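Local coordinates for protein alpha-ketoglutarate-dependent 2,4-dichlorophenoxyacetate dioxygenase (Bradyrhizobium diazoefficiens, PDB 5BKE) that probably catalyses the 2-oxoglutarate-dependent oxidative breakdown of aryloxyalkanoate herbicides such as 2,4-dichlorophenoxyacetate, using a metal centre held in a TauD/TfdA-type fold, at residues M1-R6 with S17-R22; G28-V33 with A59-Q64; S116-S119 with P124-F127; A160-L165 with K208-S213; Y173-G176 with E182-D185. All blocks are in the same frame, centred on the assembly; numbering follows the deposited sequence.

Interaction 1 (M1-R6 with S17-R22); sequences MTIAIR and SGLDLR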
# COMPACT_ATOMS: atom_id res chain seq x y z
N MET C 1 -6.18 -20.24 -32.51
CA MET C 1 -6.09 -20.53 -31.04
C MET C 1 -7.28 -19.93 -30.26
O MET C 1 -7.84 -20.62 -29.39
CB MET C 1 -4.74 -20.06 -30.47
CG MET C 1 -4.14 -21.00 -29.42
SD MET C 1 -2.39 -20.70 -29.09
CE MET C 1 -1.97 -22.12 -28.06
N THR C 2 -7.66 -18.69 -30.58
CA THR C 2 -8.82 -18.03 -29.94
C THR C 2 -9.89 -17.54 -30.92
O THR C 2 -9.57 -16.98 -31.96
CB THR C 2 -8.42 -16.83 -29.05
OG1 THR C 2 -7.58 -15.95 -29.81
CG2 THR C 2 -7.69 -17.29 -27.79
N ILE C 3 -11.15 -17.75 -30.55
CA ILE C 3 -12.30 -17.22 -31.31
C ILE C 3 -12.54 -15.73 -30.98
O ILE C 3 -12.20 -15.28 -29.88
CB ILE C 3 -13.59 -18.07 -31.11
CG1 ILE C 3 -14.04 -18.09 -29.63
CG2 ILE C 3 -13.38 -19.48 -31.68
CD1 ILE C 3 -15.33 -18.84 -29.34
N ALA C 4 -13.12 -14.99 -31.93
CA ALA C 4 -13.38 -13.56 -31.74
C ALA C 4 -14.58 -13.31 -30.82
O ALA C 4 -15.69 -13.78 -31.10
CB ALA C 4 -13.56 -12.86 -33.09
N ILE C 5 -14.32 -12.61 -29.72
CA ILE C 5 -15.33 -12.27 -28.70
C ILE C 5 -15.24 -10.80 -28.30
O ILE C 5 -14.16 -10.30 -27.90
CB ILE C 5 -15.21 -13.16 -27.43
CG1 ILE C 5 -15.37 -14.65 -27.77
CG2 ILE C 5 -16.24 -12.77 -26.38
CD1 ILE C 5 -14.65 -15.57 -26.80
N ARG C 6 -16.36 -10.10 -28.40
CA ARG C 6 -16.50 -8.75 -27.88
C ARG C 6 -17.43 -8.75 -26.65
O ARG C 6 -18.54 -9.26 -26.72
CB ARG C 6 -17.02 -7.82 -28.97
CG ARG C 6 -17.01 -6.34 -28.61
CD ARG C 6 -17.50 -5.48 -29.76
NE ARG C 6 -18.62 -4.65 -29.31
CZ ARG C 6 -19.83 -4.62 -29.86
NH1 ARG C 6 -20.12 -5.35 -30.94
NH2 ARG C 6 -20.77 -3.83 -29.34
N SER C 17 -18.10 -14.00 -33.05
CA SER C 17 -18.13 -13.94 -34.52
C SER C 17 -17.15 -14.94 -35.11
O SER C 17 -16.24 -15.40 -34.43
CB SER C 17 -17.84 -12.51 -35.01
OG SER C 17 -16.62 -12.04 -34.46
N GLY C 18 -17.35 -15.28 -36.38
CA GLY C 18 -16.43 -16.16 -37.11
C GLY C 18 -16.80 -17.63 -37.08
O GLY C 18 -16.10 -18.44 -37.66
N LEU C 19 -17.90 -17.98 -36.41
CA LEU C 19 -18.38 -19.37 -36.37
C LEU C 19 -19.69 -19.55 -37.10
O LEU C 19 -20.61 -18.74 -36.97
CB LEU C 19 -18.53 -19.88 -34.93
CG LEU C 19 -17.32 -19.99 -34.00
CD1 LEU C 19 -17.79 -20.52 -32.66
CD2 LEU C 19 -16.21 -20.88 -34.55
N ASP C 20 -19.78 -20.61 -37.88
CA ASP C 20 -20.99 -20.93 -38.61
C ASP C 20 -21.63 -22.15 -37.92
O ASP C 20 -21.11 -23.27 -38.02
CB ASP C 20 -20.65 -21.18 -40.09
CG ASP C 20 -21.79 -21.78 -40.89
OD1 ASP C 20 -22.99 -21.61 -40.54
OD2 ASP C 20 -21.47 -22.43 -41.90
N LEU C 21 -22.74 -21.91 -37.22
CA LEU C 21 -23.39 -22.93 -36.40
C LEU C 21 -24.25 -23.93 -37.19
O LEU C 21 -24.81 -24.87 -36.60
CB LEU C 21 -24.19 -22.28 -35.26
CG LEU C 21 -23.43 -21.36 -34.28
CD1 LEU C 21 -24.37 -20.87 -33.18
CD2 LEU C 21 -22.19 -22.01 -33.66
N ARG C 22 -24.36 -23.73 -38.51
CA ARG C 22 -24.94 -24.71 -39.44
C ARG C 22 -24.03 -25.92 -39.62
O ARG C 22 -24.49 -27.00 -40.00
CB ARG C 22 -25.18 -24.08 -40.81
CG ARG C 22 -26.44 -23.25 -40.92
CD ARG C 22 -26.17 -21.85 -41.44
NE ARG C 22 -25.36 -21.80 -42.66
CZ ARG C 22 -25.84 -21.69 -43.90
NH1 ARG C 22 -27.15 -21.63 -44.13
NH2 ARG C 22 -24.99 -21.65 -44.92
O HOH W 1 -13.84 -16.47 -34.15
O HOH W 2 -17.23 -10.82 -31.93

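Interaction 2 (G28-V33 with A59-Q64); sequences GEAREV and ALNFGQ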
# COMPACT_ATOMS: atom_id res chain seq x y z
N GLY C 28 -11.09 -27.90 -30.93
CA GLY C 28 -10.61 -26.58 -30.48
C GLY C 28 -11.69 -25.53 -30.37
O GLY C 28 -11.79 -24.84 -29.35
N GLU C 29 -12.53 -25.41 -31.40
CA GLU C 29 -13.64 -24.45 -31.38
C GLU C 29 -14.65 -24.73 -30.25
O GLU C 29 -15.14 -23.80 -29.58
CB GLU C 29 -14.36 -24.39 -32.74
CG GLU C 29 -13.64 -23.61 -33.84
CD GLU C 29 -14.05 -24.03 -35.26
OE1 GLU C 29 -15.05 -24.77 -35.43
OE2 GLU C 29 -13.36 -23.62 -36.23
N ALA C 30 -14.95 -26.01 -30.03
CA ALA C 30 -15.90 -26.41 -28.97
C ALA C 30 -15.33 -26.09 -27.59
O ALA C 30 -16.04 -25.57 -26.72
CB ALA C 30 -16.27 -27.90 -29.08
N ARG C 31 -14.04 -26.38 -27.42
CA ARG C 31 -13.27 -26.03 -26.22
C ARG C 31 -13.31 -24.51 -25.95
O ARG C 31 -13.60 -24.08 -24.83
CB ARG C 31 -11.84 -26.54 -26.39
CG ARG C 31 -11.18 -27.05 -25.12
CD ARG C 31 -10.25 -28.26 -25.37
NE ARG C 31 -9.29 -28.00 -26.45
CZ ARG C 31 -9.12 -28.75 -27.54
NH1 ARG C 31 -9.81 -29.88 -27.73
NH2 ARG C 31 -8.22 -28.38 -28.45
N GLU C 32 -13.06 -23.72 -27.00
CA GLU C 32 -13.12 -22.24 -26.93
C GLU C 32 -14.48 -21.69 -26.52
O GLU C 32 -14.55 -20.79 -25.67
CB GLU C 32 -12.67 -21.60 -28.24
CG GLU C 32 -11.18 -21.74 -28.54
CD GLU C 32 -10.32 -21.13 -27.46
OE1 GLU C 32 -10.13 -19.89 -27.50
OE2 GLU C 32 -9.86 -21.88 -26.57
N VAL C 33 -15.55 -22.24 -27.12
CA VAL C 33 -16.91 -21.78 -26.81
C VAL C 33 -17.23 -22.06 -25.35
O VAL C 33 -17.74 -21.18 -24.64
CB VAL C 33 -17.98 -22.39 -27.75
CG1 VAL C 33 -19.39 -22.01 -27.29
CG2 VAL C 33 -17.75 -21.94 -29.19
N ALA C 59 -25.34 -27.77 -29.52
CA ALA C 59 -25.50 -27.95 -28.07
C ALA C 59 -24.83 -29.21 -27.54
O ALA C 59 -24.29 -29.20 -26.43
CB ALA C 59 -26.97 -27.93 -27.69
N LEU C 60 -24.83 -30.28 -28.33
CA LEU C 60 -24.29 -31.59 -27.89
C LEU C 60 -22.77 -31.68 -27.74
O LEU C 60 -22.27 -32.62 -27.10
CB LEU C 60 -24.85 -32.75 -28.74
CG LEU C 60 -26.33 -33.11 -28.48
CD1 LEU C 60 -26.86 -34.05 -29.56
CD2 LEU C 60 -26.56 -33.70 -27.08
N ASN C 61 -22.04 -30.70 -28.29
CA ASN C 61 -20.60 -30.48 -27.99
C ASN C 61 -20.33 -30.35 -26.49
O ASN C 61 -19.23 -30.70 -26.02
CB ASN C 61 -20.10 -29.19 -28.65
CG ASN C 61 -19.92 -29.33 -30.15
OD1 ASN C 61 -18.92 -29.89 -30.62
ND2 ASN C 61 -20.88 -28.82 -30.91
N PHE C 62 -21.34 -29.87 -25.76
CA PHE C 62 -21.22 -29.41 -24.38
C PHE C 62 -21.87 -30.34 -23.35
O PHE C 62 -21.94 -30.01 -22.17
CB PHE C 62 -21.79 -27.98 -24.29
CG PHE C 62 -21.29 -27.06 -25.37
CD1 PHE C 62 -19.92 -26.78 -25.49
CD2 PHE C 62 -22.18 -26.50 -26.29
CE1 PHE C 62 -19.45 -25.95 -26.50
CE2 PHE C 62 -21.71 -25.66 -27.31
CZ PHE C 62 -20.35 -25.38 -27.41
N GLY C 63 -22.33 -31.51 -23.81
CA GLY C 63 -22.86 -32.53 -22.92
C GLY C 63 -23.90 -33.38 -23.60
O GLY C 63 -23.71 -33.80 -24.74
N GLN C 64 -24.99 -33.62 -22.88
CA GLN C 64 -26.11 -34.43 -23.35
C GLN C 64 -27.41 -33.63 -23.26
O GLN C 64 -27.48 -32.66 -22.50
CB GLN C 64 -26.21 -35.73 -22.55
CG GLN C 64 -24.99 -36.64 -22.70
CD GLN C 64 -25.17 -38.00 -22.06
OE1 GLN C 64 -24.64 -38.26 -20.98
NE2 GLN C 64 -25.92 -38.90 -22.72

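Interaction 3 (S116-S119 with P124-F127); sequences SDSS and PAKF. With MN (manganese (II) ion), chain N; OGA (N-oxalylglycine), chain O.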
# COMPACT_ATOMS: atom_id res chain seq x y z
N SER C 116 -33.81 -19.36 -13.45
CA SER C 116 -32.72 -20.19 -13.98
C SER C 116 -33.39 -21.49 -14.44
O SER C 116 -34.22 -22.05 -13.70
CB SER C 116 -31.69 -20.44 -12.87
OG SER C 116 -30.59 -21.19 -13.35
N ASP C 117 -33.09 -21.95 -15.66
CA ASP C 117 -33.87 -23.03 -16.27
C ASP C 117 -33.68 -24.34 -15.51
O ASP C 117 -32.55 -24.67 -15.08
CB ASP C 117 -33.48 -23.28 -17.74
CG ASP C 117 -33.92 -22.17 -18.67
OD1 ASP C 117 -34.95 -21.51 -18.43
OD2 ASP C 117 -33.22 -21.99 -19.69
N SER C 118 -34.81 -25.05 -15.37
CA SER C 118 -34.86 -26.37 -14.75
C SER C 118 -34.30 -26.41 -13.32
O SER C 118 -33.78 -27.44 -12.87
CB SER C 118 -34.17 -27.41 -15.64
OG SER C 118 -34.90 -27.63 -16.83
N SER C 119 -34.40 -25.29 -12.60
CA SER C 119 -33.96 -25.23 -11.21
C SER C 119 -34.87 -26.09 -10.31
O SER C 119 -34.50 -26.43 -9.18
CB SER C 119 -33.82 -23.78 -10.73
OG SER C 119 -35.07 -23.13 -10.56
N PRO C 124 -30.02 -29.62 -12.06
CA PRO C 124 -30.50 -28.54 -12.93
C PRO C 124 -29.66 -28.41 -14.20
O PRO C 124 -28.51 -28.86 -14.23
CB PRO C 124 -30.36 -27.30 -12.06
CG PRO C 124 -29.19 -27.61 -11.17
CD PRO C 124 -29.25 -29.09 -10.91
N ALA C 125 -30.23 -27.79 -15.23
CA ALA C 125 -29.59 -27.61 -16.54
C ALA C 125 -28.22 -26.92 -16.48
O ALA C 125 -27.97 -26.10 -15.60
CB ALA C 125 -30.52 -26.84 -17.45
N LYS C 126 -27.35 -27.29 -17.42
CA LYS C 126 -26.10 -26.61 -17.65
C LYS C 126 -26.34 -25.42 -18.60
O LYS C 126 -26.60 -24.30 -18.14
CB LYS C 126 -25.08 -27.61 -18.20
CG LYS C 126 -23.63 -27.15 -18.19
CD LYS C 126 -22.72 -28.25 -18.69
CE LYS C 126 -21.47 -27.68 -19.35
NZ LYS C 126 -20.56 -28.74 -19.88
N PHE C 127 -26.31 -25.66 -19.92
CA PHE C 127 -26.51 -24.58 -20.91
C PHE C 127 -27.89 -24.63 -21.53
O PHE C 127 -28.44 -25.72 -21.76
CB PHE C 127 -25.48 -24.63 -22.04
CG PHE C 127 -24.04 -24.49 -21.60
CD1 PHE C 127 -23.69 -23.91 -20.37
CD2 PHE C 127 -23.01 -24.90 -22.45
CE1 PHE C 127 -22.37 -23.78 -19.99
CE2 PHE C 127 -21.67 -24.76 -22.07
CZ PHE C 127 -21.35 -24.21 -20.84
MN MN N . -35.88 -19.90 -19.35
C1 OGA O . -36.08 -20.00 -22.12
C2 OGA O . -36.61 -18.69 -21.82
C4 OGA O . -37.35 -16.54 -22.74
C5 OGA O . -37.66 -16.04 -24.12
O1 OGA O . -35.59 -20.66 -21.16
O2 OGA O . -36.09 -20.40 -23.30
O2' OGA O . -36.93 -18.45 -20.66
O3 OGA O . -38.47 -16.72 -24.80
N1 OGA O . -36.69 -17.83 -22.82
O4 OGA O . -37.09 -15.01 -24.54

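Interaction 4 (A160-L165 with K208-S213); sequences AEIEDL and KSLYLS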
# COMPACT_ATOMS: atom_id res chain seq x y z
N ALA C 160 -22.33 -14.35 4.99
CA ALA C 160 -22.26 -15.30 6.11
C ALA C 160 -23.63 -15.88 6.46
O ALA C 160 -23.73 -17.06 6.80
CB ALA C 160 -21.61 -14.66 7.33
N GLU C 161 -24.68 -15.05 6.36
CA GLU C 161 -26.07 -15.45 6.62
C GLU C 161 -26.55 -16.50 5.60
O GLU C 161 -27.13 -17.52 5.99
CB GLU C 161 -27.00 -14.22 6.63
CG GLU C 161 -28.50 -14.52 6.74
CD GLU C 161 -29.41 -13.31 6.48
OE1 GLU C 161 -28.95 -12.28 5.92
OE2 GLU C 161 -30.61 -13.40 6.84
N ILE C 162 -26.29 -16.26 4.32
CA ILE C 162 -26.84 -17.08 3.24
C ILE C 162 -26.04 -18.36 2.88
O ILE C 162 -26.58 -19.25 2.22
CB ILE C 162 -27.13 -16.23 1.96
CG1 ILE C 162 -25.83 -15.70 1.33
CG2 ILE C 162 -28.13 -15.12 2.28
CD1 ILE C 162 -26.00 -15.05 -0.02
N GLU C 163 -24.79 -18.45 3.35
CA GLU C 163 -23.84 -19.47 2.90
C GLU C 163 -24.39 -20.91 2.82
O GLU C 163 -24.19 -21.58 1.80
CB GLU C 163 -22.53 -19.40 3.73
CG GLU C 163 -21.45 -20.45 3.42
CD GLU C 163 -20.86 -20.35 2.01
OE1 GLU C 163 -20.66 -19.23 1.50
OE2 GLU C 163 -20.56 -21.41 1.41
N ASP C 164 -25.08 -21.35 3.87
CA ASP C 164 -25.54 -22.75 3.96
C ASP C 164 -27.04 -22.93 3.75
O ASP C 164 -27.56 -24.03 3.89
CB ASP C 164 -25.10 -23.38 5.28
CG ASP C 164 -23.58 -23.45 5.43
OD1 ASP C 164 -22.93 -24.17 4.65
OD2 ASP C 164 -23.03 -22.76 6.31
N LEU C 165 -27.73 -21.84 3.38
CA LEU C 165 -29.17 -21.89 3.15
C LEU C 165 -29.58 -22.74 1.94
O LEU C 165 -28.87 -22.79 0.92
CB LEU C 165 -29.76 -20.48 3.09
CG LEU C 165 -29.66 -19.61 4.35
CD1 LEU C 165 -30.36 -18.27 4.13
CD2 LEU C 165 -30.22 -20.31 5.60
N LYS C 208 -18.27 -18.10 -6.71
CA LYS C 208 -19.52 -18.26 -6.00
C LYS C 208 -20.60 -17.40 -6.65
O LYS C 208 -20.32 -16.34 -7.21
CB LYS C 208 -19.36 -17.85 -4.53
CG LYS C 208 -18.62 -18.85 -3.67
CD LYS C 208 -18.81 -18.51 -2.20
CE LYS C 208 -18.47 -19.71 -1.33
NZ LYS C 208 -18.39 -19.33 0.11
N SER C 209 -21.85 -17.87 -6.59
CA SER C 209 -22.97 -17.15 -7.19
C SER C 209 -24.28 -17.44 -6.48
O SER C 209 -24.46 -18.52 -5.88
CB SER C 209 -23.08 -17.43 -8.70
OG SER C 209 -23.28 -18.81 -8.94
N LEU C 210 -25.17 -16.47 -6.54
CA LEU C 210 -26.52 -16.58 -5.99
C LEU C 210 -27.36 -17.47 -6.90
O LEU C 210 -27.49 -17.19 -8.09
CB LEU C 210 -27.15 -15.19 -5.86
CG LEU C 210 -26.58 -14.24 -4.79
CD1 LEU C 210 -27.08 -12.80 -4.96
CD2 LEU C 210 -26.92 -14.75 -3.39
N TYR C 211 -27.91 -18.54 -6.34
CA TYR C 211 -28.75 -19.44 -7.11
C TYR C 211 -30.19 -19.00 -6.92
O TYR C 211 -30.94 -19.57 -6.11
CB TYR C 211 -28.53 -20.91 -6.73
CG TYR C 211 -29.15 -21.91 -7.70
CD1 TYR C 211 -29.83 -21.50 -8.87
CD2 TYR C 211 -29.03 -23.28 -7.47
CE1 TYR C 211 -30.39 -22.41 -9.74
CE2 TYR C 211 -29.58 -24.21 -8.34
CZ TYR C 211 -30.25 -23.77 -9.48
OH TYR C 211 -30.77 -24.70 -10.35
N LEU C 212 -30.54 -17.97 -7.67
CA LEU C 212 -31.86 -17.38 -7.57
C LEU C 212 -32.72 -17.86 -8.73
O LEU C 212 -32.20 -18.23 -9.79
CB LEU C 212 -31.75 -15.85 -7.54
CG LEU C 212 -30.92 -15.25 -6.40
CD1 LEU C 212 -30.88 -13.74 -6.55
CD2 LEU C 212 -31.46 -15.64 -5.03
N SER C 213 -34.04 -17.86 -8.50
CA SER C 213 -35.01 -18.39 -9.46
C SER C 213 -36.44 -18.20 -8.97
O SER C 213 -36.72 -18.35 -7.76
CB SER C 213 -34.76 -19.89 -9.72
OG SER C 213 -35.52 -20.35 -10.83

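Interaction 5 (Y173-G176 with E182-D185); sequences YSRG and EYTD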
# COMPACT_ATOMS: atom_id res chain seq x y z
N TYR C 173 -44.35 -23.06 -7.49
CA TYR C 173 -44.04 -21.78 -6.83
C TYR C 173 -44.02 -20.60 -7.81
O TYR C 173 -44.61 -19.55 -7.53
CB TYR C 173 -42.73 -21.85 -6.06
CG TYR C 173 -42.75 -22.62 -4.75
CD1 TYR C 173 -43.69 -22.32 -3.76
CD2 TYR C 173 -41.79 -23.61 -4.49
CE1 TYR C 173 -43.70 -23.01 -2.55
CE2 TYR C 173 -41.79 -24.31 -3.28
CZ TYR C 173 -42.74 -24.00 -2.31
OH TYR C 173 -42.74 -24.69 -1.11
N SER C 174 -43.35 -20.79 -8.94
CA SER C 174 -43.26 -19.75 -9.97
C SER C 174 -44.62 -19.45 -10.62
O SER C 174 -44.96 -18.28 -10.79
CB SER C 174 -42.23 -20.12 -11.03
OG SER C 174 -42.52 -21.37 -11.62
N ARG C 175 -45.37 -20.50 -10.95
CA ARG C 175 -46.70 -20.34 -11.54
C ARG C 175 -47.69 -19.87 -10.48
O ARG C 175 -48.58 -19.10 -10.78
CB ARG C 175 -47.19 -21.62 -12.23
CG ARG C 175 -46.29 -22.15 -13.34
CD ARG C 175 -45.87 -21.08 -14.34
NE ARG C 175 -44.91 -21.56 -15.35
CZ ARG C 175 -43.59 -21.37 -15.32
NH1 ARG C 175 -42.85 -21.82 -16.32
NH2 ARG C 175 -43.00 -20.74 -14.31
N GLY C 176 -47.48 -20.31 -9.24
CA GLY C 176 -48.26 -19.84 -8.09
C GLY C 176 -48.22 -18.35 -7.80
O GLY C 176 -49.23 -17.77 -7.38
N GLU C 182 -54.04 -24.17 -9.35
CA GLU C 182 -54.72 -25.48 -9.38
C GLU C 182 -54.00 -26.55 -10.22
O GLU C 182 -53.78 -26.38 -11.44
CB GLU C 182 -56.21 -25.35 -9.72
CG GLU C 182 -56.56 -24.85 -11.12
CD GLU C 182 -58.02 -25.09 -11.46
OE1 GLU C 182 -58.86 -24.22 -11.15
OE2 GLU C 182 -58.33 -26.16 -12.04
N TYR C 183 -53.63 -27.63 -9.55
CA TYR C 183 -52.86 -28.73 -10.15
C TYR C 183 -53.53 -30.08 -9.86
O TYR C 183 -53.87 -30.39 -8.71
CB TYR C 183 -51.40 -28.74 -9.65
CG TYR C 183 -50.68 -27.42 -9.81
CD1 TYR C 183 -50.07 -27.07 -11.03
CD2 TYR C 183 -50.61 -26.50 -8.75
CE1 TYR C 183 -49.42 -25.86 -11.18
CE2 TYR C 183 -49.96 -25.29 -8.89
CZ TYR C 183 -49.36 -24.97 -10.11
OH TYR C 183 -48.72 -23.77 -10.25
N THR C 184 -53.71 -30.87 -10.92
CA THR C 184 -54.36 -32.17 -10.84
C THR C 184 -53.67 -33.17 -11.77
O THR C 184 -53.49 -32.89 -12.96
CB THR C 184 -55.88 -32.09 -11.17
OG1 THR C 184 -56.49 -31.02 -10.43
CG2 THR C 184 -56.62 -33.41 -10.85
N ASP C 185 -53.23 -34.31 -11.24
CA ASP C 185 -53.00 -34.54 -9.80
C ASP C 185 -51.66 -35.24 -9.71
O ASP C 185 -51.00 -35.22 -8.67
CB ASP C 185 -54.08 -35.41 -9.16
CG ASP C 185 -54.11 -35.28 -7.63
OD1 ASP C 185 -53.46 -34.37 -7.07
OD2 ASP C 185 -54.81 -36.09 -6.99

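Interaction 1 (M1-R6 with S17-R22)
The carbonyl oxygen of A4 is gripped by two groups of the 17-22 segment, one directly and one through water. S17 N donates to A4 O at 3.1 Å, a fairly straight bond (164° at the hydrogen) that reaches the oxygen tilted 26° from the carbonyl plane. This lies where the antiparallel pairing of strands 4-7 and 14-17, present between R6 and Q15, runs out; strand 4-7 forms one border of the seven-stranded mixed sheet of this TauD/TfdA-family enzyme. A water in bond with S17 OG, 2.9 Å away, also donates weakly to A4 O. Another water takes the place of the return bond: it accepts from A4 N at 2.8 Å and donates to S17 O at 2.6 Å, so solvent bridges the two chains where the strands part.

Beside the backbone, the A4 methyl stands 3.5 Å from S17 OG. A chi1 of 54° puts this hydroxyl between its own backbone N and carbonyl carbon, which turns it to the A4 methyl and to its water. L19 CB points toward the first segment; its side chain also touches V33 of helix 27-40 and F45 of strand 42-45. Its meeting with I3 is a light one between branch methyls, I3 CG2 lying 4.3 Å from L19 CD2.

Interaction 2 (G28-V33 with A59-Q64)
The F62 ring meets helix 27-40 with its rim: the carbonyl oxygen of A30 lies at the edge, in the ring plane, 3.4 Å from F62 CE1, while one face is covered over its centre by CB of the preceding residue, N61. F58 adds an edge-to-face ring contact. The in-plane position puts A30 O against the weakly positive C-H rim of the ring and not over its pi cloud. V33 reaches the far end of the ring, its side chain crossing that of F62 at about a right angle. Its branch CG1, anti to the backbone N (chi1 173°), comes within 3.5 Å of F62 CZ, and V33 CB lies close behind.

One helical turn earlier, the A30 methyl abuts the N61 amide, 3.7 Å from N61 OD1. N61 ND2 bonds to the carbonyl oxygen of F58, in the helix just before this segment. The contact rests on apolar and van der Waals touches: the ring end meets A30 O through CE1 and V33 CG1 through CZ, and A30 and V33 stand three residues apart on one side of the helix. Shortened to alanine, F62 would lose its ring, which is likely to leave V33 CG1 and A30 O without their neighbour.

The arrangement joins the first half of helix 27-40 to the turn that follows helix 52-59. Beyond that turn, Q64 pairs through its backbone with A283, just past strand 276-281.

Interaction 3 (S116-S119 with P124-F127)
D117, whose carbonyl oxygen touches the A125 methyl, binds the manganese ion through OD1 at 2.1 Å, as the carboxylate of the two-histidine, one-carboxylate triad characteristic of this dioxygenase superfamily, completed by H115 and H264. N-oxalylglycine, an analogue of 2-oxoglutarate, chelates the same ion through O1 at 2.0 Å and O2' at 2.2 Å. D117 OD1 and the ligand O1 are adjacent donors in the coordination shell, 2.9 Å apart. A chi1 of -71° sets the D117 carboxylate anti to its carbonyl carbon, which turns it to the metal. The second carboxylate oxygen, D117 OD2, is hydrogen-bonded to S128 OG, a second-shell bond that would fix the rotation of the group.

Backbone bonding shapes the metal-bearing segment: S116 to S119 form a type II beta turn, closed by a weak bond from S119 N to S116 O. Outside it, S119 OG bonds to H169.

Van der Waals contacts join this turn to the chain entering strand 127-132. The A125 methyl lies 3.8 Å from D117 O and, in the S118 conformer given, 4.1 Å from S118 CB, so the backbone just behind the metal ligand is backed by a small apolar group. P124 meets the end of the turn at S118 and S119.

A bent CA-H...O contact adds to these: P124 CA lies 3.5 Å from S118 O, with 129° at the hydrogen.

Interaction 4 (A160-L165 with K208-S213)
The 160-165 segment and strand 208-210 stay well apart in backbone, with CA atoms of I162 and L210 nearest at 9.2 Å, so side chains alone span the gap, while I162 to L165 bend in a type I beta turn. Two separate touches result, one charged and one apolar. K208 NZ donates to E163 OE1 at 2.7 Å, a salt bridge in which the ammonium meets the carboxylate on its syn side, 34° out of the plane. E163 OE2 is farther from the same K208 NZ, at 3.3 Å, so the grip is uneven. The lysine extends its chain fully beyond CG, whereas the glutamate bends at chi2 (64°), which folds its carboxylate toward K208; the two side chains cross at about a right angle. A glutamine in place of E163 would probably leave the K208 ammonium without its opposing charge and weaken the tie between the 160-165 segment and the strand.

Deeper in, the CD1 methyl of I162 touches CD2 of L210 at 3.5 Å, again with the chains crossing nearly perpendicular. I162 carries CG1 between its backbone N and carbonyl carbon (chi1 67°), and CD1 continues from there toward the strand.

Both pairs lie beside other helices and strands of the same chain: Y151 of helix 147-152 touches both E163 and K208, and V199 of strand 194-201, the partner of strand 208-210 in the four-stranded antiparallel sheet, packs on I162. The contact thus joins helix 156-162 and the turn after it to the border strand of that sheet.

Interaction 5 (Y173-G176 with E182-D185)
Y183 approaches helix 171-176 end-on, its hydroxyl leading and its ring held back from the helix. The phenol oxygen is the part that touches: Y183 OH lies 3.3 Å from R175 CB and 3.8 Å from G176 N, over the last turn of the helix. CG of Y183 is anti to the carbonyl carbon (chi1 -53°), which aims the side chain at the helix and places OH there.

R175 offers only the root of its side chain. Its CB faces the tyrosine, but the chain bends at chi2 (-49°) and the guanidinium leads away from the tyrosine, to a cation-pi contact with F107; the side chain also packs on F180 and H215. The two side chains therefore share one carbon-to-oxygen touch. At G176, the absence of a side chain keeps the phenol's other neighbour to plain backbone, and the buried surface is small, 84 Å² in all.

Six positions on from G176 the second segment begins, so the contact closes a short loop: the chain leaves helix 171-176, turns, and comes back to bring the Y183 hydroxyl to its last turn before entering helix 187-190. S174, also in this turn of helix, bonds through OG to H215 and to L171 O. R103, at the start of helix 103-108, bonds to E182 O and so ties the returning chain to that helix.

Interaction 3 supplies one of the manganese ligands, and interactions 2 and 4 both touch it. From interaction 2, F62 O probably accepts from K126 NZ (3.0 Å) and F62 CB packs on F127. From interaction 4, S213 OG lies 2.8 Å from S119 OG in a probable hydrogen bond, while the Y211 hydroxyl packs against P124 and S119. Interactions 1 and 2 adjoin, their centres 13 Å apart, with L19 CD2 3.8 Å from E29 CG. Interaction 5, nested within the loop that interaction 4 closes, stands across the chain's centre from both of these; the R175 side chain comes within about 8 Å of the manganese.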